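Local coordinates for protein chitosanase (Bacillus subtilis subsp. subtilis str. 168, PDB 7C6C) that hydrolyses internal beta-1,4 linkages between glucosamine units of partly acetylated chitosan, and probably aids defence against fungi by degrading their cell-wall chitosan, at residues 153-167 with 180-192. Sequence-based numbering, arbitrary orientation.
Sequences PDSFYALIKRTNKKA and WLNKFLDVRYDDL
The chi1 of Thr163 (-59°) sets its methyl CG2 anti to the backbone N and its hydroxyl beside that N, while Trp180, with CG anti to its own N (chi1 -174°), lays one face of its indole against that methyl. The result is a CH-pi contact, CG2 of Thr163 standing 3.7 Å from the centroid of the five-membered ring of Trp180. It belongs to a knobs-into-holes packing of two helices of this family 46 glycosidase, 156-167 and 177-193, whose short segments run at 125° with axes 9.0 Å apart. Threonine suits so close a crossing because it is small and can return its hydroxyl to its own helix: OG1 donates to Leu159 O at 2.8 Å. Val187 and Leu159 are the neighbouring knobs, the branched valine filling the hole between Leu159, Arg162, Thr163 and Lys166. At the indole edge, Trp180 NE1 gives its hydrogen to Asn164 OD1 (2.8 Å), nearly in the ring plane. At the polar other end, Arg162 NH1 and NH2 both grip Pro153 O end-on, holding the guanidinium with its edge to Asp191 OD1; the salt bridge from NH2 is long and weak. Asp154 accepts from the backbone N of Ala196 and Asn197; its OD1 lies just 2.6 Å from Asp191 OD1, a spacing that suggests one acid is protonated. A water joins the helices too, accepting from Arg162 NH2 and donating to Val187 O at 2.8 Å.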
ATOM      1  N   PRO A 153      -5.947  -0.035 -15.343  1.00 20.30           N
ATOM      2  CA  PRO A 153      -7.149   0.706 -14.917  1.00 19.91           C
ATOM      3  C   PRO A 153      -7.422   0.679 -13.420  1.00 18.81           C
ATOM      4  O   PRO A 153      -8.298   1.428 -12.965  1.00 19.27           O
ATOM      5  CB  PRO A 153      -8.284   0.023 -15.692  1.00 20.49           C
ATOM      6  CG  PRO A 153      -7.615  -0.665 -16.832  1.00 21.34           C
ATOM      7  CD  PRO A 153      -6.278  -1.091 -16.318  1.00 21.00           C
ATOM      8  N   ASP A 154      -6.734  -0.155 -12.642  1.00 17.32           N
ATOM      9  CA  ASP A 154      -6.900  -0.196 -11.193  1.00 16.10           C
ATOM     10  C   ASP A 154      -5.795   0.551 -10.462  1.00 15.20           C
ATOM     11  O   ASP A 154      -5.741   0.509  -9.225  1.00 15.05           O
ATOM     12  CB  ASP A 154      -6.937  -1.646 -10.701  1.00 16.44           C
ATOM     13  CG  ASP A 154      -8.047  -2.456 -11.337  1.00 17.28           C
ATOM     14  OD1 ASP A 154      -9.153  -1.914 -11.540  1.00 17.87           O
ATOM     15  OD2 ASP A 154      -7.814  -3.645 -11.636  1.00 17.77           O
ATOM     16  N   SER A 155      -4.922   1.240 -11.194  1.00 15.36           N
ATOM     17  CA  SER A 155      -3.725   1.831 -10.622  1.00 15.24           C
ATOM     18  C   SER A 155      -4.031   3.136  -9.896  1.00 14.56           C
ATOM     19  O   SER A 155      -5.065   3.776 -10.101  1.00 15.67           O
ATOM     20  CB  SER A 155      -2.691   2.111 -11.708  1.00 16.26           C
ATOM     21  OG  SER A 155      -3.169   3.087 -12.621  1.00 17.13           O
ATOM     22  N   PHE A 156      -3.079   3.523  -9.048  1.00 14.88           N
ATOM     23  CA  PHE A 156      -3.105   4.784  -8.311  1.00 14.78           C
ATOM     24  C   PHE A 156      -3.450   5.966  -9.215  1.00 15.84           C
ATOM     25  O   PHE A 156      -4.394   6.720  -8.942  1.00 16.02           O
ATOM     26  CB  PHE A 156      -1.713   4.939  -7.692  1.00 14.78           C
ATOM     27  CG  PHE A 156      -1.473   6.212  -6.932  1.00 14.13           C
ATOM     28  CD1 PHE A 156      -2.432   6.775  -6.098  1.00 13.61           C
ATOM     29  CD2 PHE A 156      -0.227   6.817  -7.019  1.00 13.87           C
ATOM     30  CE1 PHE A 156      -2.144   7.931  -5.385  1.00 13.97           C
ATOM     31  CE2 PHE A 156       0.065   7.964  -6.315  1.00 13.99           C
ATOM     32  CZ  PHE A 156      -0.893   8.522  -5.495  1.00 13.62           C
ATOM     33  N   TYR A 157      -2.691   6.151 -10.297  1.00 17.05           N
ATOM     34  CA  TYR A 157      -2.925   7.321 -11.139  1.00 18.37           C
ATOM     35  C   TYR A 157      -4.222   7.203 -11.932  1.00 18.94           C
ATOM     36  O   TYR A 157      -4.865   8.221 -12.207  1.00 19.48           O
ATOM     37  CB  TYR A 157      -1.716   7.599 -12.035  1.00 20.29           C
ATOM     38  CG  TYR A 157      -1.779   8.929 -12.760  1.00 22.05           C
ATOM     39  CD1 TYR A 157      -2.101  10.102 -12.086  1.00 23.05           C
ATOM     40  CD2 TYR A 157      -1.511   9.009 -14.122  1.00 23.17           C
ATOM     41  CE1 TYR A 157      -2.164  11.313 -12.748  1.00 24.50           C
ATOM     42  CE2 TYR A 157      -1.571  10.215 -14.792  1.00 24.20           C
ATOM     43  CZ  TYR A 157      -1.895  11.363 -14.100  1.00 25.28           C
ATOM     44  OH  TYR A 157      -1.957  12.567 -14.760  1.00 26.86           O
ATOM     45  N   ALA A 158      -4.635   5.982 -12.291  1.00 18.71           N
ATOM     46  CA  ALA A 158      -5.944   5.813 -12.917  1.00 18.76           C
ATOM     47  C   ALA A 158      -7.056   6.299 -11.996  1.00 18.81           C
ATOM     48  O   ALA A 158      -8.011   6.947 -12.442  1.00 19.52           O
ATOM     49  CB  ALA A 158      -6.169   4.351 -13.299  1.00 19.44           C
ATOM     50  N   LEU A 159      -6.941   6.010 -10.699  1.00 18.00           N
ATOM     51  CA  LEU A 159      -7.942   6.485  -9.749  1.00 17.61           C
ATOM     52  C   LEU A 159      -7.914   8.004  -9.624  1.00 17.93           C
ATOM     53  O   LEU A 159      -8.971   8.642  -9.542  1.00 18.65           O
ATOM     54  CB  LEU A 159      -7.730   5.835  -8.382  1.00 17.20           C
ATOM     55  CG  LEU A 159      -7.847   4.310  -8.344  1.00 17.98           C
ATOM     56  CD1 LEU A 159      -7.747   3.818  -6.923  1.00 18.54           C
ATOM     57  CD2 LEU A 159      -9.133   3.814  -8.996  1.00 19.92           C
ATOM     58  N   ILE A 160      -6.719   8.601  -9.592  1.00 17.92           N
ATOM     59  CA  ILE A 160      -6.612  10.059  -9.538  1.00 18.76           C
ATOM     60  C   ILE A 160      -7.292  10.683 -10.749  1.00 20.14           C
ATOM     61  O   ILE A 160      -8.088  11.622 -10.622  1.00 20.37           O
ATOM     62  CB  ILE A 160      -5.140  10.497  -9.424  1.00 18.61           C
ATOM     63  CG1 ILE A 160      -4.566  10.160  -8.049  1.00 18.28           C
ATOM     64  CG2 ILE A 160      -4.997  11.992  -9.710  1.00 19.14           C
ATOM     65  CD1 ILE A 160      -3.077  10.391  -7.953  1.00 17.92           C
ATOM     66  N   LYS A 161      -6.993  10.166 -11.944  1.00 21.22           N
ATOM     67  CA  LYS A 161      -7.562  10.746 -13.156  1.00 22.05           C
ATOM     68  C   LYS A 161      -9.077  10.582 -13.201  1.00 22.58           C
ATOM     69  O   LYS A 161      -9.793  11.507 -13.604  1.00 23.45           O
ATOM     70  CB  LYS A 161      -6.904  10.141 -14.396  1.00 23.54           C
ATOM     71  CG  LYS A 161      -5.478  10.620 -14.625  1.00 25.55           C
ATOM     72  CD  LYS A 161      -4.903  10.087 -15.927  1.00 27.06           C
ATOM     73  CE  LYS A 161      -4.750   8.577 -15.896  1.00 28.16           C
ATOM     74  NZ  LYS A 161      -4.125   8.075 -17.158  1.00 29.32           N
ATOM     75  N   ARG A 162      -9.588   9.422 -12.785  1.00 22.57           N
ATOM     76  CA  ARG A 162     -11.034   9.230 -12.775  1.00 22.75           C
ATOM     77  C   ARG A 162     -11.706  10.165 -11.781  1.00 22.09           C
ATOM     78  O   ARG A 162     -12.798  10.681 -12.049  1.00 22.65           O
ATOM     79  CB  ARG A 162     -11.383   7.771 -12.488  1.00 24.50           C
ATOM     80  CG  ARG A 162     -11.022   6.856 -13.638  1.00 26.13           C
ATOM     81  CD  ARG A 162     -11.997   5.713 -13.802  1.00 27.06           C
ATOM     82  NE  ARG A 162     -11.877   4.728 -12.735  1.00 27.25           N
ATOM     83  CZ  ARG A 162     -11.024   3.708 -12.747  1.00 26.33           C
ATOM     84  NH1 ARG A 162     -10.197   3.536 -13.771  1.00 25.64           N
ATOM     85  NH2 ARG A 162     -11.000   2.862 -11.732  1.00 26.19           N
ATOM     86  N   THR A 163     -11.065  10.394 -10.632  1.00 21.71           N
ATOM     87  CA  THR A 163     -11.584  11.350  -9.661  1.00 21.15           C
ATOM     88  C   THR A 163     -11.581  12.762 -10.233  1.00 22.42           C
ATOM     89  O   THR A 163     -12.578  13.488 -10.126  1.00 22.58           O
ATOM     90  CB  THR A 163     -10.754  11.283  -8.381  1.00 20.26           C
ATOM     91  OG1 THR A 163     -10.809   9.955  -7.850  1.00 19.49           O
ATOM     92  CG2 THR A 163     -11.301  12.249  -7.351  1.00 20.54           C
ATOM     93  N   ASN A 164     -10.469  13.164 -10.859  1.00 23.37           N
ATOM     94  CA  ASN A 164     -10.396  14.496 -11.452  1.00 24.48           C
ATOM     95  C   ASN A 164     -11.518  14.712 -12.459  1.00 26.31           C
ATOM     96  O   ASN A 164     -12.139  15.783 -12.491  1.00 27.09           O
ATOM     97  CB  ASN A 164      -9.041  14.711 -12.131  1.00 24.00           C
ATOM     98  CG  ASN A 164      -7.898  14.848 -11.141  1.00 23.61           C
ATOM     99  OD1 ASN A 164      -8.112  15.048  -9.946  1.00 23.59           O
ATOM    100  ND2 ASN A 164      -6.672  14.758 -11.640  1.00 23.59           N
ATOM    101  N   LYS A 165     -11.801  13.703 -13.286  1.00 27.83           N
ATOM    102  CA  LYS A 165     -12.860  13.845 -14.279  1.00 29.56           C
ATOM    103  C   LYS A 165     -14.225  13.974 -13.613  1.00 30.00           C
ATOM    104  O   LYS A 165     -15.033  14.824 -14.004  1.00 30.27           O
ATOM    105  CB  LYS A 165     -12.833  12.667 -15.255  1.00 30.88           C
ATOM    106  CG  LYS A 165     -13.800  12.804 -16.426  1.00 33.05           C
ATOM    107  CD  LYS A 165     -13.609  11.687 -17.446  1.00 34.97           C
ATOM    108  CE  LYS A 165     -14.591  11.810 -18.605  1.00 36.57           C
ATOM    109  NZ  LYS A 165     -14.470  13.115 -19.314  1.00 37.85           N
ATOM    110  N   LYS A 166     -14.493  13.155 -12.592  1.00 30.29           N
ATOM    111  CA  LYS A 166     -15.779  13.234 -11.901  1.00 31.35           C
ATOM    112  C   LYS A 166     -15.928  14.546 -11.141  1.00 30.89           C
ATOM    113  O   LYS A 166     -17.025  15.111 -11.079  1.00 31.18           O
ATOM    114  CB  LYS A 166     -15.941  12.051 -10.949  1.00 33.06           C
ATOM    115  CG  LYS A 166     -16.347  10.751 -11.619  1.00 35.13           C
ATOM    116  CD  LYS A 166     -16.630   9.676 -10.582  1.00 36.21           C
ATOM    117  CE  LYS A 166     -17.327   8.475 -11.198  1.00 37.19           C
ATOM    118  NZ  LYS A 166     -16.487   7.823 -12.237  1.00 37.69           N
ATOM    119  N   ALA A 167     -14.840  15.044 -10.555  1.00 30.14           N
ATOM    120  CA  ALA A 167     -14.891  16.249  -9.737  1.00 30.19           C
ATOM    121  C   ALA A 167     -14.799  17.528 -10.554  1.00 31.03           C
ATOM    122  O   ALA A 167     -15.020  18.612 -10.002  1.00 32.15           O
ATOM    123  CB  ALA A 167     -13.767  16.229  -8.697  1.00 30.40           C
ATOM    124  N   TRP A 180     -13.144  16.867  -3.214  1.00 19.23           N
ATOM    125  CA  TRP A 180     -12.369  16.013  -4.108  1.00 18.50           C
ATOM    126  C   TRP A 180     -12.018  14.689  -3.441  1.00 17.36           C
ATOM    127  O   TRP A 180     -12.134  13.623  -4.062  1.00 17.32           O
ATOM    128  CB  TRP A 180     -11.098  16.744  -4.535  1.00 19.07           C
ATOM    129  CG  TRP A 180     -10.285  16.016  -5.564  1.00 20.20           C
ATOM    130  CD1 TRP A 180     -10.381  16.135  -6.919  1.00 20.58           C
ATOM    131  CD2 TRP A 180      -9.245  15.060  -5.318  1.00 20.47           C
ATOM    132  NE1 TRP A 180      -9.468  15.312  -7.533  1.00 21.37           N
ATOM    133  CE2 TRP A 180      -8.756  14.643  -6.572  1.00 20.98           C
ATOM    134  CE3 TRP A 180      -8.681  14.517  -4.158  1.00 20.99           C
ATOM    135  CZ2 TRP A 180      -7.732  13.707  -6.698  1.00 21.33           C
ATOM    136  CZ3 TRP A 180      -7.662  13.589  -4.287  1.00 21.36           C
ATOM    137  CH2 TRP A 180      -7.200  13.193  -5.547  1.00 21.32           C
ATOM    138  N   LEU A 181     -11.585  14.735  -2.177  1.00 16.42           N
ATOM    139  CA  LEU A 181     -11.191  13.507  -1.494  1.00 15.44           C
ATOM    140  C   LEU A 181     -12.383  12.583  -1.280  1.00 15.44           C
ATOM    141  O   LEU A 181     -12.247  11.361  -1.377  1.00 15.50           O
ATOM    142  CB  LEU A 181     -10.507  13.834  -0.169  1.00 15.09           C
ATOM    143  CG  LEU A 181      -9.892  12.638   0.565  1.00 15.60           C
ATOM    144  CD1 LEU A 181      -8.769  12.020  -0.260  1.00 16.11           C
ATOM    145  CD2 LEU A 181      -9.410  13.065   1.946  1.00 15.34           C
ATOM    146  N   ASN A 182     -13.561  13.139  -0.992  1.00 16.65           N
ATOM    147  CA  ASN A 182     -14.743  12.290  -0.873  1.00 18.04           C
ATOM    148  C   ASN A 182     -15.043  11.585  -2.189  1.00 17.09           C
ATOM    149  O   ASN A 182     -15.393  10.399  -2.205  1.00 16.98           O
ATOM    150  CB  ASN A 182     -15.940  13.106  -0.398  1.00 19.89           C
ATOM    151  CG  ASN A 182     -15.827  13.495   1.056  1.00 22.88           C
ATOM    152  OD1 ASN A 182     -15.173  12.813   1.842  1.00 24.50           O
ATOM    153  ND2 ASN A 182     -16.468  14.593   1.426  1.00 23.79           N
ATOM    154  N   LYS A 183     -14.882  12.292  -3.309  1.00 17.91           N
ATOM    155  CA  LYS A 183     -15.076  11.652  -4.604  1.00 18.60           C
ATOM    156  C   LYS A 183     -13.994  10.613  -4.872  1.00 17.11           C
ATOM    157  O   LYS A 183     -14.275   9.557  -5.450  1.00 18.44           O
ATOM    158  CB  LYS A 183     -15.129  12.700  -5.714  1.00 21.29           C
ATOM    159  CG  LYS A 183     -16.199  13.759  -5.493  1.00 25.22           C
ATOM    160  CD  LYS A 183     -17.117  13.918  -6.699  1.00 28.45           C
ATOM    161  CE  LYS A 183     -18.167  15.002  -6.459  1.00 30.23           C
ATOM    162  NZ  LYS A 183     -19.377  14.833  -7.317  1.00 32.17           N
ATOM    163  N   PHE A 184     -12.752  10.890  -4.455  1.00 16.25           N
ATOM    164  CA  PHE A 184     -11.685   9.907  -4.602  1.00 15.91           C
ATOM    165  C   PHE A 184     -12.016   8.627  -3.848  1.00 15.01           C
ATOM    166  O   PHE A 184     -11.822   7.521  -4.367  1.00 14.92           O
ATOM    167  CB  PHE A 184     -10.363  10.481  -4.096  1.00 15.73           C
ATOM    168  CG  PHE A 184      -9.185   9.584  -4.358  1.00 15.58           C
ATOM    169  CD1 PHE A 184      -8.840   8.580  -3.465  1.00 15.56           C
ATOM    170  CD2 PHE A 184      -8.442   9.720  -5.522  1.00 15.79           C
ATOM    171  CE1 PHE A 184      -7.770   7.745  -3.725  1.00 15.94           C
ATOM    172  CE2 PHE A 184      -7.367   8.891  -5.780  1.00 16.17           C
ATOM    173  CZ  PHE A 184      -7.034   7.903  -4.881  1.00 16.03           C
ATOM    174  N   LEU A 185     -12.504   8.758  -2.614  1.00 14.41           N
ATOM    175  CA  LEU A 185     -12.864   7.578  -1.838  1.00 14.42           C
ATOM    176  C   LEU A 185     -13.987   6.799  -2.519  1.00 15.02           C
ATOM    177  O   LEU A 185     -13.980   5.564  -2.519  1.00 15.41           O
ATOM    178  CB  LEU A 185     -13.212   7.982  -0.403  1.00 14.53           C
ATOM    179  CG  LEU A 185     -12.018   8.492   0.415  1.00 14.41           C
ATOM    180  CD1 LEU A 185     -12.489   9.206   1.679  1.00 15.74           C
ATOM    181  CD2 LEU A 185     -11.089   7.343   0.774  1.00 14.29           C
ATOM    182  N   ASP A 186     -14.942   7.506  -3.136  1.00 15.96           N
ATOM    183  CA  ASP A 186     -15.988   6.843  -3.913  1.00 17.33           C
ATOM    184  C   ASP A 186     -15.399   6.072  -5.090  1.00 17.34           C
ATOM    185  O   ASP A 186     -15.776   4.923  -5.352  1.00 17.72           O
ATOM    186  CB  ASP A 186     -16.974   7.880  -4.451  1.00 18.42           C
ATOM    187  CG  ASP A 186     -17.857   8.471  -3.379  1.00 20.51           C
ATOM    188  OD1 ASP A 186     -17.887   7.938  -2.251  1.00 21.28           O
ATOM    189  OD2 ASP A 186     -18.543   9.470  -3.687  1.00 22.48           O
ATOM    190  N   VAL A 187     -14.494   6.715  -5.833  1.00 16.81           N
ATOM    191  CA  VAL A 187     -13.864   6.081  -6.986  1.00 17.33           C
ATOM    192  C   VAL A 187     -13.069   4.857  -6.549  1.00 16.09           C
ATOM    193  O   VAL A 187     -13.115   3.802  -7.191  1.00 16.38           O
ATOM    194  CB  VAL A 187     -12.989   7.109  -7.727  1.00 18.02           C
ATOM    195  CG1 VAL A 187     -12.037   6.418  -8.694  1.00 18.80           C
ATOM    196  CG2 VAL A 187     -13.863   8.124  -8.461  1.00 18.58           C
ATOM    197  N   ARG A 188     -12.332   4.976  -5.446  1.00 15.17           N
ATOM    198  CA  ARG A 188     -11.560   3.837  -4.964  1.00 14.82           C
ATOM    199  C   ARG A 188     -12.469   2.700  -4.517  1.00 15.25           C
ATOM    200  O   ARG A 188     -12.198   1.533  -4.818  1.00 15.44           O
ATOM    201  CB  ARG A 188     -10.619   4.264  -3.840  1.00 14.68           C
ATOM    202  CG  ARG A 188      -9.731   3.132  -3.377  1.00 13.77           C
ATOM    203  CD  ARG A 188      -8.664   3.593  -2.407  1.00 13.08           C
ATOM    204  NE  ARG A 188      -7.827   2.466  -2.020  1.00 11.83           N
ATOM    205  CZ  ARG A 188      -7.049   2.440  -0.944  1.00 11.15           C
ATOM    206  NH1 ARG A 188      -6.986   3.497  -0.140  1.00 11.80           N
ATOM    207  NH2 ARG A 188      -6.339   1.347  -0.673  1.00 11.73           N
ATOM    208  N   TYR A 189     -13.549   3.018  -3.799  1.00 15.59           N
ATOM    209  CA  TYR A 189     -14.510   1.988  -3.412  1.00 16.42           C
ATOM    210  C   TYR A 189     -15.013   1.230  -4.632  1.00 16.79           C
ATOM    211  O   TYR A 189     -15.058  -0.006  -4.639  1.00 16.69           O
ATOM    212  CB  TYR A 189     -15.685   2.625  -2.667  1.00 18.46           C
ATOM    213  CG  TYR A 189     -16.764   1.636  -2.295  1.00 20.68           C
ATOM    214  CD1 TYR A 189     -16.706   0.937  -1.097  1.00 22.44           C
ATOM    215  CD2 TYR A 189     -17.836   1.387  -3.146  1.00 21.69           C
ATOM    216  CE1 TYR A 189     -17.684   0.027  -0.751  1.00 23.26           C
ATOM    217  CE2 TYR A 189     -18.817   0.475  -2.808  1.00 23.32           C
ATOM    218  CZ  TYR A 189     -18.736  -0.199  -1.608  1.00 24.45           C
ATOM    219  OH  TYR A 189     -19.705  -1.110  -1.256  1.00 26.43           O
ATOM    220  N   ASP A 190     -15.409   1.963  -5.673  1.00 17.55           N
ATOM    221  CA  ASP A 190     -15.919   1.320  -6.880  1.00 18.31           C
ATOM    222  C   ASP A 190     -14.863   0.424  -7.508  1.00 18.25           C
ATOM    223  O   ASP A 190     -15.175  -0.662  -8.009  1.00 18.91           O
ATOM    224  CB  ASP A 190     -16.378   2.380  -7.880  1.00 20.86           C
ATOM    225  CG  ASP A 190     -17.641   3.094  -7.441  1.00 24.58           C
ATOM    226  OD1 ASP A 190     -18.358   2.570  -6.562  1.00 24.95           O
ATOM    227  OD2 ASP A 190     -17.920   4.180  -7.989  1.00 26.53           O
ATOM    228  N   ASP A 191     -13.606   0.857  -7.485  1.00 17.68           N
ATOM    229  CA  ASP A 191     -12.549   0.050  -8.082  1.00 17.26           C
ATOM    230  C   ASP A 191     -12.286  -1.217  -7.276  1.00 16.65           C
ATOM    231  O   ASP A 191     -12.023  -2.280  -7.850  1.00 17.36           O
ATOM    232  CB  ASP A 191     -11.273   0.873  -8.220  1.00 17.29           C
ATOM    233  CG  ASP A 191     -10.221   0.157  -9.019  1.00 16.91           C
ATOM    234  OD1 ASP A 191     -10.498  -0.091 -10.208  1.00 17.47           O
ATOM    235  OD2 ASP A 191      -9.147  -0.170  -8.474  1.00 16.92           O
ATOM    236  N   LEU A 192     -12.349  -1.121  -5.945  1.00 15.59           N
ATOM    237  CA  LEU A 192     -12.143  -2.296  -5.105  1.00 15.77           C
ATOM    238  C   LEU A 192     -13.275  -3.300  -5.269  1.00 16.78           C
ATOM    239  O   LEU A 192     -13.048  -4.511  -5.180  1.00 17.66           O
ATOM    240  CB  LEU A 192     -12.004  -1.884  -3.639  1.00 14.76           C
ATOM    241  CG  LEU A 192     -10.736  -1.104  -3.290  1.00 14.09           C
ATOM    242  CD1 LEU A 192     -10.828  -0.585  -1.864  1.00 14.03           C
ATOM    243  CD2 LEU A 192      -9.493  -1.966  -3.493  1.00 14.09           C
TER
HETATM  244  O   HOH W   1     -13.273   3.405  -9.979  1.00 21.61           O